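Local coordinates for protein polyhedrin (Operophtera brumata cypovirus 19, PDB 5A99) that forms the crystalline matrix of the viral occlusion bodies (polyhedra), which probably shield embedded cypovirus particles outside the insect host, at residues P54-L66 with C181-N193. Sequence-based numbering, arbitrary orientation.
Sequences PRIISRSYNWDQL and CHPVISFAVQRAN
Strands 56-61 and 184-190 pair antiparallel in the three-stranded sheet of polyhedrin, with 125-129 along the other edge of 184-190. Three hydrogen-bonded pairs, Ile-57 with Val-189, Arg-59 with Phe-187 and Tyr-61 with Ile-185, carry two backbone bonds each, and Arg-191 N to Arg-55 O (3.0 Å) continues the series. One step further Arg-191 bends at chi3 (35°) and turns the edge of its guanidinium to the carbonyl of Pro-54: NE (2.8 Å) and NH2 (2.9 Å) both donate to Pro-54 O, which lies in the guanidinium plane.

The three hydrogen-bonded pairs put their side chains on one face, with Phe-187 in the middle. Its CG sits between the backbone N and the carbonyl carbon (chi1 61°), which leans the ring toward strand 56-61, among the side chains of Ile-57, Arg-59 and Tyr-61. Arg-59 CB lies over one ring face, 4.2 Å from the centroid, in a CH-pi contact. Ile-57 CG2 meets the ring edge and also covers a face of the Arg-59 guanidinium. Tyr-61 CE2 comes within 3.4 Å of Phe-187 CE2, the two rings inclined at 32°. Both polar ends of this row reach Asp-217, Arg-59 through a salt bridge and Tyr-61 through its hydroxyl. Beyond the strand, Leu-66 CD1 packs on Ile-185 CD1 (3.6 Å), and both side chains touch Leu-37 of the larger sheet. The Trp-63 ring presents its edge to Pro-183, while its NE1 bonds to Glu-107.

On the reverse face Ser-60 CB meets Ser-186 OG at 3.5 Å, and that hydroxyl is hydrogen-bonded to the backbone O of Asp-214 of a second subunit. The pairing therefore has a largely apolar side, with Arg-59 and Tyr-61 turned to Asp-217, against the larger sheet and a side on which Ser-58, Ser-60 and Ser-186 meet the second subunit, while the two-pronged arginine grip would restrain Pro-54 where the chain enters the strand.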
loop_
_atom_site.group_PDB
_atom_site.type_symbol
_atom_site.label_atom_id
_atom_site.label_comp_id
_atom_site.label_asym_id
_atom_site.label_seq_id
_atom_site.Cartn_x
_atom_site.Cartn_y
_atom_site.Cartn_z
ATOM N N PRO A 54 -11.004 7.631 8.457
ATOM C CA PRO A 54 -11.628 8.504 9.458
ATOM C C PRO A 54 -10.856 9.796 9.673
ATOM O O PRO A 54 -11.427 10.752 10.201
ATOM C CB PRO A 54 -11.643 7.649 10.735
ATOM C CG PRO A 54 -10.760 6.485 10.472
ATOM C CD PRO A 54 -10.342 6.458 9.050
ATOM N N ARG A 55 -9.604 9.854 9.224
ATOM C CA ARG A 55 -8.729 10.977 9.579
ATOM C C ARG A 55 -7.882 11.543 8.444
ATOM O O ARG A 55 -7.805 12.757 8.273
ATOM C CB ARG A 55 -7.797 10.556 10.704
ATOM C CG ARG A 55 -8.482 10.392 12.038
ATOM C CD ARG A 55 -7.473 10.062 13.111
ATOM N NE ARG A 55 -8.103 9.936 14.416
ATOM C CZ ARG A 55 -7.445 10.009 15.570
ATOM N NH1 ARG A 55 -6.127 10.216 15.584
ATOM N NH2 ARG A 55 -8.109 9.881 16.709
ATOM N N ILE A 56 -7.229 10.671 7.679
ATOM C CA ILE A 56 -6.219 11.125 6.746
ATOM C C ILE A 56 -6.136 10.227 5.522
ATOM O O ILE A 56 -6.209 9.000 5.614
ATOM C CB ILE A 56 -4.821 11.250 7.449
ATOM C CG1 ILE A 56 -3.802 11.935 6.518
ATOM C CG2 ILE A 56 -4.317 9.889 7.937
ATOM C CD1 ILE A 56 -2.449 12.240 7.183
ATOM N N ILE A 57 -5.982 10.858 4.366
ATOM C CA ILE A 57 -5.905 10.143 3.109
ATOM C C ILE A 57 -4.693 10.640 2.331
ATOM O O ILE A 57 -4.591 11.828 2.029
ATOM C CB ILE A 57 -7.203 10.345 2.276
ATOM C CG1 ILE A 57 -8.403 9.687 2.971
ATOM C CG2 ILE A 57 -7.043 9.787 0.855
ATOM C CD1 ILE A 57 -9.729 9.855 2.209
ATOM N N SER A 58 -3.761 9.728 2.051
ATOM C CA SER A 58 -2.663 9.976 1.115
ATOM C C SER A 58 -2.613 8.828 0.111
ATOM O O SER A 58 -2.433 7.679 0.501
ATOM C CB SER A 58 -1.330 10.072 1.865
ATOM O OG SER A 58 -0.228 10.014 0.979
ATOM N N ARG A 59 -2.768 9.131 -1.177
ATOM C CA ARG A 59 -2.842 8.088 -2.191
ATOM C C ARG A 59 -2.091 8.467 -3.438
ATOM O O ARG A 59 -2.016 9.637 -3.796
ATOM C CB ARG A 59 -4.296 7.818 -2.593
ATOM C CG ARG A 59 -5.197 7.438 -1.453
ATOM C CD ARG A 59 -4.982 6.005 -1.009
ATOM N NE ARG A 59 -5.985 5.632 -0.023
ATOM C CZ ARG A 59 -5.897 5.921 1.276
ATOM N NH1 ARG A 59 -4.835 6.558 1.752
ATOM N NH2 ARG A 59 -6.867 5.553 2.099
ATOM N N SER A 60 -1.561 7.464 -4.127
ATOM C CA SER A 60 -1.027 7.694 -5.458
ATOM C C SER A 60 -1.365 6.503 -6.349
ATOM O O SER A 60 -1.533 5.358 -5.879
ATOM C CB SER A 60 0.483 8.001 -5.422
ATOM O OG SER A 60 1.218 6.923 -4.876
ATOM N N TYR A 61 -1.517 6.787 -7.636
ATOM C CA TYR A 61 -1.919 5.782 -8.597
ATOM C C TYR A 61 -1.013 5.876 -9.807
ATOM O O TYR A 61 -0.836 6.943 -10.392
ATOM C CB TYR A 61 -3.391 5.974 -8.966
ATOM C CG TYR A 61 -4.276 5.934 -7.751
ATOM C CD1 TYR A 61 -4.785 4.736 -7.264
ATOM C CD2 TYR A 61 -4.582 7.102 -7.066
ATOM C CE1 TYR A 61 -5.579 4.707 -6.127
ATOM C CE2 TYR A 61 -5.377 7.081 -5.937
ATOM C CZ TYR A 61 -5.867 5.882 -5.466
ATOM O OH TYR A 61 -6.657 5.878 -4.337
ATOM N N ASN A 62 -0.397 4.760 -10.152
ATOM C CA ASN A 62 0.419 4.714 -11.342
ATOM C C ASN A 62 -0.494 4.586 -12.565
ATOM O O ASN A 62 -1.677 4.268 -12.428
ATOM C CB ASN A 62 1.406 3.552 -11.264
ATOM C CG ASN A 62 2.514 3.677 -12.275
ATOM O OD1 ASN A 62 2.812 4.772 -12.751
ATOM N ND2 ASN A 62 3.132 2.555 -12.617
ATOM N N TRP A 63 0.057 4.844 -13.749
ATOM C CA TRP A 63 -0.701 4.799 -15.001
ATOM C C TRP A 63 -1.498 3.497 -15.151
ATOM O O TRP A 63 -2.655 3.514 -15.578
ATOM C CB TRP A 63 0.263 4.975 -16.173
ATOM C CG TRP A 63 -0.350 4.965 -17.554
ATOM C CD1 TRP A 63 -0.858 6.038 -18.237
ATOM C CD2 TRP A 63 -0.488 3.841 -18.420
ATOM N NE1 TRP A 63 -1.304 5.647 -19.473
ATOM C CE2 TRP A 63 -1.091 4.302 -19.613
ATOM C CE3 TRP A 63 -0.158 2.480 -18.305
ATOM C CZ2 TRP A 63 -1.376 3.455 -20.682
ATOM C CZ3 TRP A 63 -0.437 1.640 -19.375
ATOM C CH2 TRP A 63 -1.040 2.132 -20.547
ATOM N N ASP A 64 -0.887 2.376 -14.786
ATOM C CA ASP A 64 -1.528 1.086 -14.968
ATOM C C ASP A 64 -2.572 0.797 -13.887
ATOM O O ASP A 64 -3.256 -0.223 -13.928
ATOM C CB ASP A 64 -0.487 -0.040 -15.042
ATOM C CG ASP A 64 0.132 -0.366 -13.690
ATOM O OD1 ASP A 64 0.336 0.565 -12.882
ATOM O OD2 ASP A 64 0.417 -1.562 -13.445
ATOM N N GLN A 65 -2.710 1.704 -12.929
ATOM C CA GLN A 65 -3.787 1.600 -11.969
ATOM C C GLN A 65 -4.914 2.564 -12.307
ATOM O O GLN A 65 -5.940 2.564 -11.636
ATOM C CB GLN A 65 -3.244 1.845 -10.560
ATOM C CG GLN A 65 -2.118 0.883 -10.216
ATOM C CD GLN A 65 -1.358 1.297 -8.972
ATOM O OE1 GLN A 65 -1.115 2.478 -8.742
ATOM N NE2 GLN A 65 -0.987 0.321 -8.159
ATOM N N LEU A 66 -4.724 3.361 -13.365
ATOM C CA LEU A 66 -5.712 4.355 -13.801
ATOM C C LEU A 66 -6.389 3.978 -15.124
ATOM O O LEU A 66 -7.544 4.319 -15.365
ATOM C CB LEU A 66 -5.051 5.732 -13.947
ATOM C CG LEU A 66 -4.445 6.342 -12.670
ATOM C CD1 LEU A 66 -3.576 7.556 -12.994
ATOM C CD2 LEU A 66 -5.537 6.699 -11.701
ATOM N N CYS A 181 -1.279 13.917 -20.782
ATOM C CA CYS A 181 -2.098 12.967 -21.537
ATOM C C CYS A 181 -2.078 11.563 -20.958
ATOM O O CYS A 181 -3.059 10.835 -21.070
ATOM C CB CYS A 181 -1.602 12.867 -22.981
ATOM S SG CYS A 181 -2.325 14.036 -24.134
ATOM N N HIS A 182 -0.947 11.188 -20.371
ATOM C CA HIS A 182 -0.705 9.826 -19.893
ATOM C C HIS A 182 -0.358 9.927 -18.417
ATOM O O HIS A 182 0.807 10.024 -18.042
ATOM C CB HIS A 182 0.428 9.176 -20.688
ATOM C CG HIS A 182 0.284 9.340 -22.172
ATOM N ND1 HIS A 182 -0.486 8.495 -22.940
ATOM C CD2 HIS A 182 0.786 10.264 -23.021
ATOM C CE1 HIS A 182 -0.444 8.886 -24.202
ATOM N NE2 HIS A 182 0.323 9.957 -24.279
ATOM N N PRO A 183 -1.392 9.925 -17.572
ATOM C CA PRO A 183 -1.306 10.412 -16.195
ATOM C C PRO A 183 -0.826 9.407 -15.160
ATOM O O PRO A 183 -1.045 8.195 -15.277
ATOM C CB PRO A 183 -2.757 10.805 -15.885
ATOM C CG PRO A 183 -3.560 9.822 -16.655
ATOM C CD PRO A 183 -2.770 9.564 -17.939
ATOM N N VAL A 184 -0.127 9.951 -14.168
ATOM C CA VAL A 184 0.096 9.310 -12.878
ATOM C C VAL A 184 -0.592 10.267 -11.904
ATOM O O VAL A 184 -0.501 11.482 -12.065
ATOM C CB VAL A 184 1.586 9.201 -12.541
ATOM C CG1 VAL A 184 1.783 8.969 -11.048
ATOM C CG2 VAL A 184 2.266 8.081 -13.366
ATOM N N ILE A 185 -1.307 9.752 -10.920
ATOM C CA ILE A 185 -2.089 10.639 -10.072
ATOM C C ILE A 185 -1.836 10.439 -8.585
ATOM O O ILE A 185 -1.922 9.320 -8.071
ATOM C CB ILE A 185 -3.584 10.506 -10.374
ATOM C CG1 ILE A 185 -3.897 11.066 -11.769
ATOM C CG2 ILE A 185 -4.410 11.255 -9.354
ATOM C CD1 ILE A 185 -5.271 10.702 -12.256
ATOM N N SER A 186 -1.508 11.545 -7.916
ATOM C CA SER A 186 -1.305 11.593 -6.469
ATOM C C SER A 186 -2.275 12.604 -5.825
ATOM O O SER A 186 -2.521 13.674 -6.381
ATOM C CB SER A 186 0.143 11.985 -6.143
ATOM O OG SER A 186 1.053 11.165 -6.856
ATOM N N PHE A 187 -2.838 12.259 -4.668
ATOM C CA PHE A 187 -3.618 13.228 -3.905
ATOM C C PHE A 187 -3.592 12.956 -2.398
ATOM O O PHE A 187 -3.158 11.899 -1.934
ATOM C CB PHE A 187 -5.053 13.339 -4.443
ATOM C CG PHE A 187 -5.836 12.065 -4.372
ATOM C CD1 PHE A 187 -6.371 11.631 -3.173
ATOM C CD2 PHE A 187 -6.057 11.312 -5.510
ATOM C CE1 PHE A 187 -7.103 10.457 -3.100
ATOM C CE2 PHE A 187 -6.795 10.144 -5.450
ATOM C CZ PHE A 187 -7.312 9.712 -4.240
ATOM N N ALA A 188 -4.006 13.961 -1.644
ATOM C CA ALA A 188 -4.054 13.866 -0.199
ATOM C C ALA A 188 -5.096 14.819 0.323
ATOM O O ALA A 188 -5.392 15.849 -0.287
ATOM C CB ALA A 188 -2.724 14.197 0.403
ATOM N N VAL A 189 -5.649 14.455 1.469
ATOM C CA VAL A 189 -6.563 15.312 2.184
ATOM C C VAL A 189 -6.729 14.762 3.600
ATOM O O VAL A 189 -6.760 13.549 3.793
ATOM C CB VAL A 189 -7.926 15.408 1.462
ATOM C CG1 VAL A 189 -8.513 14.035 1.195
ATOM C CG2 VAL A 189 -8.894 16.263 2.264
ATOM N N GLN A 190 -6.823 15.660 4.580
ATOM C CA GLN A 190 -7.077 15.267 5.963
ATOM C C GLN A 190 -8.362 15.930 6.432
ATOM O O GLN A 190 -8.837 16.905 5.819
ATOM C CB GLN A 190 -5.907 15.680 6.879
ATOM C CG GLN A 190 -5.733 17.172 7.012
ATOM C CD GLN A 190 -4.712 17.578 8.073
ATOM O OE1 GLN A 190 -4.072 16.734 8.713
ATOM N NE2 GLN A 190 -4.564 18.887 8.269
ATOM N N ARG A 191 -8.926 15.421 7.524
ATOM C CA ARG A 191 -10.111 16.049 8.093
ATOM C C ARG A 191 -9.681 17.341 8.760
ATOM O O ARG A 191 -8.547 17.452 9.235
ATOM C CB ARG A 191 -10.840 15.142 9.099
ATOM C CG ARG A 191 -10.342 15.203 10.539
ATOM C CD ARG A 191 -11.340 14.566 11.539
ATOM N NE ARG A 191 -12.052 13.408 10.992
ATOM C CZ ARG A 191 -13.335 13.417 10.637
ATOM N NH1 ARG A 191 -14.072 14.510 10.785
ATOM N NH2 ARG A 191 -13.887 12.335 10.136
ATOM N N ALA A 192 -10.596 18.302 8.794
ATOM C CA ALA A 192 -10.354 19.588 9.430
ATOM C C ALA A 192 -10.117 19.432 10.928
ATOM O O ALA A 192 -10.842 18.723 11.615
ATOM C CB ALA A 192 -11.542 20.515 9.192
ATOM N N ASN A 193 -9.105 20.120 11.438
ATOM C CA ASN A 193 -8.959 20.254 12.875
ATOM C C ASN A 193 -8.722 21.717 13.237
ATOM O O ASN A 193 -7.663 22.281 12.956
ATOM C CB ASN A 193 -7.838 19.363 13.409
ATOM C CG ASN A 193 -7.796 19.351 14.925
ATOM O OD1 ASN A 193 -8.532 20.092 15.576
ATOM N ND2 ASN A 193 -6.946 18.502 15.492
HETATM O O HOH W 1 0.229 11.346 -1.793
#